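PDB 5TIP: major capsid protein from Paramecium bursaria Chlorella virus 1, which self-assembles as trimers into the icosahedral capsid of this large DNA virus, with pseudo T=169 symmetry and about 190 nm across. Local coordinates for residues L309-S314 with L380-C385; I41-N46 with M201-D206; L221-L226 with L423-G428. One frame throughout, in Å; residues are numbered along the deposited sequence.

Contact 1 (L309-S314 with L380-C385)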
loop_
_atom_site.group_PDB
_atom_site.type_symbol
_atom_site.label_atom_id
_atom_site.label_comp_id
_atom_site.label_asym_id
_atom_site.label_seq_id
_atom_site.Cartn_x
_atom_site.Cartn_y
_atom_site.Cartn_z
ATOM N N LEU A 309 22.015 -15.148 0.534
ATOM C CA LEU A 309 23.151 -14.241 0.456
ATOM C C LEU A 309 23.342 -13.401 1.714
ATOM O O LEU A 309 24.293 -12.615 1.776
ATOM C CB LEU A 309 23.013 -13.322 -0.764
ATOM C CG LEU A 309 22.897 -14.017 -2.123
ATOM C CD1 LEU A 309 22.754 -12.996 -3.239
ATOM C CD2 LEU A 309 24.102 -14.911 -2.370
ATOM N N ALA A 310 22.466 -13.535 2.708
ATOM C CA ALA A 310 22.667 -12.870 3.988
ATOM C C ALA A 310 23.629 -13.680 4.854
ATOM O O ALA A 310 23.833 -14.879 4.645
ATOM C CB ALA A 310 21.332 -12.672 4.706
ATOM N N VAL A 311 24.224 -13.012 5.842
ATOM C CA VAL A 311 25.347 -13.613 6.556
ATOM C C VAL A 311 24.935 -14.115 7.936
ATOM O O VAL A 311 25.530 -15.061 8.467
ATOM C CB VAL A 311 26.518 -12.617 6.649
ATOM C CG1 VAL A 311 26.177 -11.446 7.561
ATOM C CG2 VAL A 311 27.797 -13.318 7.089
ATOM N N LEU A 312 23.917 -13.496 8.531
ATOM C CA LEU A 312 23.533 -13.819 9.900
ATOM C C LEU A 312 22.751 -15.128 9.936
ATOM O O LEU A 312 21.744 -15.279 9.237
ATOM C CB LEU A 312 22.707 -12.685 10.507
ATOM C CG LEU A 312 22.336 -12.866 11.982
ATOM C CD1 LEU A 312 23.579 -12.998 12.854
ATOM C CD2 LEU A 312 21.450 -11.729 12.474
ATOM N N ASP A 313 23.222 -16.075 10.746
ATOM C CA ASP A 313 22.533 -17.352 10.906
ATOM C C ASP A 313 21.480 -17.303 12.006
ATOM O O ASP A 313 20.331 -17.695 11.783
ATOM C CB ASP A 313 23.535 -18.472 11.204
ATOM C CG ASP A 313 22.855 -19.802 11.454
ATOM O OD1 ASP A 313 21.998 -20.193 10.633
ATOM O OD2 ASP A 313 23.170 -20.456 12.470
ATOM N N SER A 314 21.854 -16.839 13.196
ATOM C CA SER A 314 20.917 -16.749 14.305
ATOM C C SER A 314 21.314 -15.580 15.193
ATOM O O SER A 314 22.434 -15.070 15.115
ATOM C CB SER A 314 20.873 -18.052 15.112
ATOM O OG SER A 314 22.131 -18.334 15.702
ATOM N N LEU A 380 25.352 -12.895 18.365
ATOM C CA LEU A 380 25.245 -13.197 16.947
ATOM C C LEU A 380 25.939 -14.514 16.631
ATOM O O LEU A 380 26.893 -14.912 17.304
ATOM C CB LEU A 380 25.862 -12.083 16.094
ATOM C CG LEU A 380 25.255 -10.686 16.222
ATOM C CD1 LEU A 380 26.045 -9.694 15.388
ATOM C CD2 LEU A 380 23.797 -10.702 15.798
ATOM N N THR A 381 25.437 -15.190 15.600
ATOM C CA THR A 381 26.075 -16.378 15.050
ATOM C C THR A 381 25.966 -16.310 13.536
ATOM O O THR A 381 24.866 -16.148 13.000
ATOM C CB THR A 381 25.429 -17.667 15.575
ATOM O OG1 THR A 381 25.598 -17.743 16.996
ATOM C CG2 THR A 381 26.071 -18.889 14.930
ATOM N N TYR A 382 27.099 -16.430 12.856
ATOM C CA TYR A 382 27.157 -16.264 11.412
ATOM C C TYR A 382 27.096 -17.612 10.708
ATOM O O TYR A 382 27.442 -18.655 11.268
ATOM C CB TYR A 382 28.432 -15.520 11.006
ATOM C CG TYR A 382 28.578 -14.174 11.673
ATOM C CD1 TYR A 382 27.847 -13.080 11.236
ATOM C CD2 TYR A 382 29.438 -14.000 12.747
ATOM C CE1 TYR A 382 27.974 -11.850 11.846
ATOM C CE2 TYR A 382 29.570 -12.772 13.364
ATOM C CZ TYR A 382 28.835 -11.701 12.909
ATOM O OH TYR A 382 28.958 -10.473 13.516
ATOM N N LYS A 383 26.639 -17.574 9.461
ATOM C CA LYS A 383 26.660 -18.759 8.624
ATOM C C LYS A 383 28.092 -19.097 8.224
ATOM O O LYS A 383 29.010 -18.279 8.338
ATOM C CB LYS A 383 25.805 -18.551 7.374
ATOM C CG LYS A 383 24.359 -18.190 7.658
ATOM C CD LYS A 383 23.608 -17.932 6.365
ATOM C CE LYS A 383 22.179 -17.489 6.628
ATOM N NZ LYS A 383 21.473 -17.159 5.359
ATOM N N THR A 384 28.279 -20.324 7.750
ATOM C CA THR A 384 29.569 -20.738 7.211
ATOM C C THR A 384 29.653 -20.265 5.767
ATOM O O THR A 384 28.947 -20.781 4.894
ATOM C CB THR A 384 29.734 -22.252 7.306
ATOM O OG1 THR A 384 29.629 -22.662 8.674
ATOM C CG2 THR A 384 31.089 -22.670 6.764
ATOM N N CYS A 385 30.513 -19.278 5.512
ATOM C CA CYS A 385 30.654 -18.692 4.180
ATOM C C CYS A 385 31.499 -19.622 3.307
ATOM O O CYS A 385 32.619 -19.311 2.897
ATOM C CB CYS A 385 31.265 -17.303 4.279
ATOM S SG CYS A 385 30.500 -16.263 5.540
HETATM O O HOH W 1 22.906 -17.054 18.363
#
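D313 and S314 both face T381 across an antiparallel strand pair, a classic beta bulge in the C-terminal domain of this double jelly-roll capsid protein. The carbonyl oxygen of T381 serves both donors, taking D313 N at 2.8 Å and S314 N at 3.1 Å; one acceptor for two N-H groups is how the bulge accommodates two residues opposite one. The apolar side is tightly packed. L312, with CG anti to its own N (chi1 -176°), brings CD1 to within 3.7 Å of L380 CD2, the two leucines crossing at about a right angle, and F265 of strand 257-266 packs on both. V311 lies alongside Y382, whose hydroxyl is held by Q248. K383 suits this buried place because its methylene chain, extended beyond CG, runs along the carbonyls of A310, V311 and L312 and packs CG against D313 CB at 3.7 Å; its ammonium then pairs with E307 and bonds only weakly to A310 O. The looser side is that of S314 and T381, both partly exposed, whose small hydroxyl side chains tolerate solvent. S314 OG lies over T381 CB at 3.4 Å, and one water links the two hydroxyls, 3.1 Å from S314 OG and 3.1 Å from T381 OG1.

Contact 2 (I41-N46 with M201-D206)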
loop_
_atom_site.group_PDB
_atom_site.type_symbol
_atom_site.label_atom_id
_atom_site.label_comp_id
_atom_site.label_asym_id
_atom_site.label_seq_id
_atom_site.Cartn_x
_atom_site.Cartn_y
_atom_site.Cartn_z
ATOM N N ILE A 41 10.135 27.521 1.611
ATOM C CA ILE A 41 11.008 28.680 1.482
ATOM C C ILE A 41 12.454 28.205 1.483
ATOM O O ILE A 41 12.845 27.396 2.332
ATOM C CB ILE A 41 10.764 29.703 2.608
ATOM C CG1 ILE A 41 9.302 30.160 2.589
ATOM C CG2 ILE A 41 11.706 30.888 2.471
ATOM C CD1 ILE A 41 8.941 31.138 3.676
ATOM N N GLN A 42 13.241 28.707 0.536
ATOM C CA GLN A 42 14.624 28.282 0.387
ATOM C C GLN A 42 15.503 28.902 1.464
ATOM O O GLN A 42 15.283 30.036 1.903
ATOM C CB GLN A 42 15.149 28.661 -0.999
ATOM C CG GLN A 42 16.517 28.094 -1.326
ATOM C CD GLN A 42 16.991 28.484 -2.710
ATOM O OE1 GLN A 42 16.347 29.274 -3.401
ATOM N NE2 GLN A 42 18.123 27.930 -3.123
ATOM N N GLN A 43 16.514 28.147 1.884
ATOM C CA GLN A 43 17.433 28.558 2.933
ATOM C C GLN A 43 18.783 28.940 2.342
ATOM O O GLN A 43 19.116 28.592 1.206
ATOM C CB GLN A 43 17.623 27.446 3.969
ATOM C CG GLN A 43 16.340 26.966 4.618
ATOM C CD GLN A 43 15.657 28.046 5.431
ATOM O OE1 GLN A 43 16.256 28.635 6.332
ATOM N NE2 GLN A 43 14.396 28.312 5.119
ATOM N N THR A 44 19.565 29.659 3.141
ATOM C CA THR A 44 20.926 30.026 2.775
ATOM C C THR A 44 21.887 28.966 3.296
ATOM O O THR A 44 21.856 28.621 4.481
ATOM C CB THR A 44 21.289 31.399 3.342
ATOM O OG1 THR A 44 20.377 32.385 2.842
ATOM C CG2 THR A 44 22.707 31.783 2.944
ATOM N N ILE A 45 22.730 28.447 2.409
ATOM C CA ILE A 45 23.705 27.420 2.757
ATOM C C ILE A 45 25.042 28.096 3.020
ATOM O O ILE A 45 25.553 28.834 2.168
ATOM C CB ILE A 45 23.824 26.366 1.643
ATOM C CG1 ILE A 45 22.485 25.655 1.438
ATOM C CG2 ILE A 45 24.915 25.359 1.977
ATOM C CD1 ILE A 45 22.525 24.567 0.387
ATOM N N ASN A 46 25.609 27.846 4.197
ATOM C CA ASN A 46 26.894 28.407 4.593
ATOM C C ASN A 46 27.997 27.390 4.337
ATOM O O ASN A 46 27.903 26.241 4.778
ATOM C CB ASN A 46 26.881 28.815 6.067
ATOM C CG ASN A 46 25.890 29.928 6.359
ATOM O OD1 ASN A 46 24.998 29.779 7.194
ATOM N ND2 ASN A 46 26.044 31.053 5.668
ATOM N N MET A 201 23.644 22.344 -4.448
ATOM C CA MET A 201 22.773 22.013 -3.331
ATOM C C MET A 201 21.888 23.200 -2.984
ATOM O O MET A 201 22.289 24.360 -3.119
ATOM C CB MET A 201 23.574 21.598 -2.088
ATOM C CG MET A 201 22.706 21.120 -0.932
ATOM S SD MET A 201 23.609 20.921 0.611
ATOM C CE MET A 201 25.216 20.464 -0.009
ATOM N N SER A 202 20.671 22.892 -2.539
ATOM C CA SER A 202 19.768 23.887 -1.986
ATOM C C SER A 202 18.910 23.216 -0.923
ATOM O O SER A 202 18.568 22.036 -1.036
ATOM C CB SER A 202 18.889 24.525 -3.068
ATOM O OG SER A 202 18.100 23.553 -3.729
ATOM N N VAL A 203 18.576 23.977 0.114
ATOM C CA VAL A 203 17.787 23.486 1.237
ATOM C C VAL A 203 16.469 24.242 1.252
ATOM O O VAL A 203 16.456 25.477 1.186
ATOM C CB VAL A 203 18.534 23.654 2.573
ATOM C CG1 VAL A 203 17.702 23.103 3.719
ATOM C CG2 VAL A 203 19.889 22.968 2.511
ATOM N N TRP A 204 15.366 23.505 1.332
ATOM C CA TRP A 204 14.031 24.085 1.334
ATOM C C TRP A 204 13.287 23.627 2.578
ATOM O O TRP A 204 13.281 22.433 2.898
ATOM C CB TRP A 204 13.266 23.692 0.069
ATOM C CG TRP A 204 13.868 24.268 -1.176
ATOM C CD1 TRP A 204 14.967 23.809 -1.844
ATOM C CD2 TRP A 204 13.412 25.416 -1.898
ATOM N NE1 TRP A 204 15.220 24.599 -2.937
ATOM C CE2 TRP A 204 14.279 25.592 -2.994
ATOM C CE3 TRP A 204 12.352 26.312 -1.726
ATOM C CZ2 TRP A 204 14.120 26.625 -3.912
ATOM C CZ3 TRP A 204 12.197 27.337 -2.636
ATOM C CH2 TRP A 204 13.076 27.486 -3.716
ATOM N N VAL A 205 12.667 24.573 3.278
ATOM C CA VAL A 205 11.953 24.310 4.522
ATOM C C VAL A 205 10.503 24.740 4.346
ATOM O O VAL A 205 10.231 25.833 3.836
ATOM C CB VAL A 205 12.603 25.040 5.713
ATOM C CG1 VAL A 205 11.788 24.834 6.977
ATOM C CG2 VAL A 205 14.026 24.549 5.914
ATOM N N ASP A 206 9.577 23.880 4.763
ATOM C CA ASP A 206 8.150 24.174 4.697
ATOM C C ASP A 206 7.716 24.870 5.981
ATOM O O ASP A 206 7.829 24.299 7.070
ATOM C CB ASP A 206 7.343 22.894 4.482
ATOM C CG ASP A 206 7.428 22.383 3.057
ATOM O OD1 ASP A 206 8.550 22.098 2.589
ATOM O OD2 ASP A 206 6.368 22.258 2.407
HETATM O O HOH W 2 19.497 26.836 -0.418
#
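Q42 lays its side chain flat over the six-membered ring of W204: CB sits 3.4 Å from the ring centroid, only 4° off the normal, in a CH-pi contact. With CG anti to the backbone N (chi1 -172°) and the chain extended beyond it, the amide continues across the same ring, its plane 15° from that of the indole. A glutamine fits here because its methylenes cover the aromatic surface while its amide still reaches water. NE2 donates to a water that also accepts from V203 N at 3.1 Å, so a single solvent molecule links the two segments. Three backbone bonds join them directly: I41 N gives to V205 O at 2.8 Å, V205 N returns the bond to I41 O at 3.0 Å, and Q43 N gives to V203 O at 2.8 Å. Q42 and W204 form the non-hydrogen-bonded pair, and the backbone of W204 bonds instead to V70 of strand 65-76. The indole NE1 is satisfied within its own strand by S202 OG at 3.2 Å, close to the ring plane. Q43 bends beyond CG, resting CG on V205 CG2 at 3.6 Å; its amide is buried but served, NE2 by Y207 OH and weakly by I41 O, and OE1 by S60 N. Further along the chain, I45 brings CD1 against both M201 CG and V203 CG2, 3.7 Å from each. R328 of the second subunit makes a cation-pi contact with W204, placing this antiparallel strand pair, part of the N-terminal jelly roll, at the subunit interface of the hexon-like trimer.

Contact 3 (L221-L226 with L423-G428)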
loop_
_atom_site.group_PDB
_atom_site.type_symbol
_atom_site.label_atom_id
_atom_site.label_comp_id
_atom_site.label_asym_id
_atom_site.label_seq_id
_atom_site.Cartn_x
_atom_site.Cartn_y
_atom_site.Cartn_z
ATOM N N LEU A 221 2.590 30.007 25.755
ATOM C CA LEU A 221 2.512 28.879 26.671
ATOM C C LEU A 221 3.734 27.977 26.551
ATOM O O LEU A 221 4.377 27.921 25.498
ATOM C CB LEU A 221 1.259 28.053 26.383
ATOM C CG LEU A 221 -0.068 28.796 26.252
ATOM C CD1 LEU A 221 -1.151 27.863 25.734
ATOM C CD2 LEU A 221 -0.464 29.380 27.586
ATOM N N PRO A 222 3.996 27.187 27.603
ATOM C CA PRO A 222 5.085 26.210 27.596
ATOM C C PRO A 222 4.632 25.014 26.758
ATOM O O PRO A 222 3.453 24.663 26.793
ATOM C CB PRO A 222 5.204 25.814 29.067
ATOM C CG PRO A 222 3.830 26.008 29.612
ATOM C CD PRO A 222 3.258 27.189 28.879
ATOM N N HIS A 223 5.551 24.402 26.020
ATOM C CA HIS A 223 5.229 23.277 25.159
ATOM C C HIS A 223 6.056 22.064 25.553
ATOM O O HIS A 223 7.207 22.187 25.980
ATOM C CB HIS A 223 5.474 23.619 23.683
ATOM C CG HIS A 223 4.759 24.852 23.222
ATOM N ND1 HIS A 223 3.387 24.925 23.123
ATOM C CD2 HIS A 223 5.229 26.060 22.833
ATOM C CE1 HIS A 223 3.042 26.125 22.694
ATOM N NE2 HIS A 223 4.142 26.834 22.509
ATOM N N GLU A 224 5.451 20.887 25.408
ATOM C CA GLU A 224 6.140 19.616 25.596
ATOM C C GLU A 224 5.828 18.721 24.410
ATOM O O GLU A 224 4.662 18.399 24.163
ATOM C CB GLU A 224 5.725 18.937 26.906
ATOM C CG GLU A 224 6.369 19.530 28.147
ATOM C CD GLU A 224 6.100 18.705 29.390
ATOM O OE1 GLU A 224 4.979 18.169 29.521
ATOM O OE2 GLU A 224 7.017 18.577 30.228
ATOM N N TYR A 225 6.865 18.329 23.678
ATOM C CA TYR A 225 6.731 17.470 22.509
ATOM C C TYR A 225 7.382 16.125 22.794
ATOM O O TYR A 225 8.531 16.070 23.244
ATOM C CB TYR A 225 7.375 18.114 21.279
ATOM C CG TYR A 225 6.665 19.349 20.770
ATOM C CD1 TYR A 225 6.957 20.606 21.286
ATOM C CD2 TYR A 225 5.720 19.262 19.756
ATOM C CE1 TYR A 225 6.316 21.736 20.818
ATOM C CE2 TYR A 225 5.076 20.386 19.282
ATOM C CZ TYR A 225 5.377 21.620 19.816
ATOM O OH TYR A 225 4.734 22.739 19.341
ATOM N N LEU A 226 6.649 15.047 22.534
ATOM C CA LEU A 226 7.202 13.698 22.623
ATOM C C LEU A 226 7.820 13.380 21.270
ATOM O O LEU A 226 7.110 13.105 20.300
ATOM C CB LEU A 226 6.127 12.687 23.005
ATOM C CG LEU A 226 6.596 11.243 23.209
ATOM C CD1 LEU A 226 7.605 11.151 24.343
ATOM C CD2 LEU A 226 5.415 10.317 23.457
ATOM N N LEU A 423 10.922 17.149 24.284
ATOM C CA LEU A 423 11.444 18.469 23.955
ATOM C C LEU A 423 10.538 19.513 24.597
ATOM O O LEU A 423 9.399 19.709 24.163
ATOM C CB LEU A 423 11.524 18.658 22.442
ATOM C CG LEU A 423 11.949 20.036 21.929
ATOM C CD1 LEU A 423 13.379 20.345 22.337
ATOM C CD2 LEU A 423 11.791 20.118 20.419
ATOM N N ARG A 424 11.043 20.180 25.630
ATOM C CA ARG A 424 10.308 21.228 26.322
ATOM C C ARG A 424 10.708 22.578 25.747
ATOM O O ARG A 424 11.899 22.855 25.572
ATOM C CB ARG A 424 10.580 21.204 27.826
ATOM C CG ARG A 424 10.181 19.921 28.525
ATOM C CD ARG A 424 10.081 20.146 30.023
ATOM N NE ARG A 424 9.779 18.917 30.748
ATOM C CZ ARG A 424 10.678 18.220 31.433
ATOM N NH1 ARG A 424 11.935 18.638 31.491
ATOM N NH2 ARG A 424 10.320 17.112 32.066
ATOM N N ILE A 425 9.714 23.411 25.455
ATOM C CA ILE A 425 9.937 24.728 24.871
ATOM C C ILE A 425 9.218 25.752 25.735
ATOM O O ILE A 425 7.992 25.694 25.882
ATOM C CB ILE A 425 9.451 24.799 23.413
ATOM C CG1 ILE A 425 10.257 23.827 22.549
ATOM C CG2 ILE A 425 9.565 26.214 22.884
ATOM C CD1 ILE A 425 9.820 23.772 21.113
ATOM N N MET A 426 9.978 26.686 26.299
ATOM C CA MET A 426 9.424 27.686 27.198
ATOM C C MET A 426 10.374 28.871 27.251
ATOM O O MET A 426 11.596 28.705 27.183
ATOM C CB MET A 426 9.197 27.113 28.603
ATOM C CG MET A 426 8.470 28.049 29.557
ATOM S SD MET A 426 8.375 27.425 31.248
ATOM C CE MET A 426 10.045 27.734 31.817
ATOM N N SER A 427 9.796 30.068 27.371
ATOM C CA SER A 427 10.557 31.314 27.494
ATOM C C SER A 427 11.503 31.512 26.312
ATOM O O SER A 427 12.622 32.007 26.465
ATOM C CB SER A 427 11.323 31.364 28.818
ATOM O OG SER A 427 10.433 31.360 29.920
ATOM N N GLY A 428 11.054 31.115 25.123
ATOM C CA GLY A 428 11.824 31.313 23.912
ATOM C C GLY A 428 12.994 30.374 23.721
ATOM O O GLY A 428 13.826 30.622 22.841
#
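E224 lies alongside R424, with CG against CG at 3.9 Å. Both residues set CG anti to the carbonyl carbon (chi1 -77° and -61°) and extend from there, which keeps the chains side by side. Their charged ends meet in a salt bridge: R424 NE donates to E224 OE2 at 2.8 Å with an N-H...O angle of 156°. The oxygen lies in the guanidinium plane and uses its anti lone pair, and the two flat groups are nearly coplanar. Long, oppositely charged residues suit this exposed face, where they can pair across the strands and still reach a neighbour: Y16 of the second subunit places its hydroxyl in hydrogen bonds with both E224 OE2 and R424 NH2. Underneath runs a regular antiparallel ladder in the C-terminal jelly roll. H223 and I425 exchange two backbone N to O bonds, each 2.8 Å long, and Y225 with L423 forms a second such pair, leaving E224 and R424 as the non-hydrogen-bonded pair between them. The other face, that of H223, Y225, L423 and I425, is buried. I425 reaches CD1 to Y225 CE1 at 4.1 Å, and P163 of strand 162-163 packs on both. K27 of the third subunit makes a cation-pi contact with Y225 and donates to E224 O. H223 turns its NE2 to F218 O in the preceding helix. Where the ladder ends, P222 CB rests on M426 CG at 4.0 Å.

How the contacts relate
From the N terminus, contact 2 closes first: strand 36-42 pairs with strand 200-210, closing a loop with 154 residues between the two segments, and so ties together the N-terminal jelly roll. After helix 212-220, residues 221-226 open contact 3, which closes only at 423-428, near the C terminus, and spans most of the second jelly roll. Contact 1 is nested inside that long loop, joining strands 312-319 and 376-387. Contacts 1 and 3 lie on opposite sides of the chain's centre, their centres about 46 Å apart. Contacts 2 and 3 follow in series, about 13 Å apart at their nearest atoms, and both touch the second subunit.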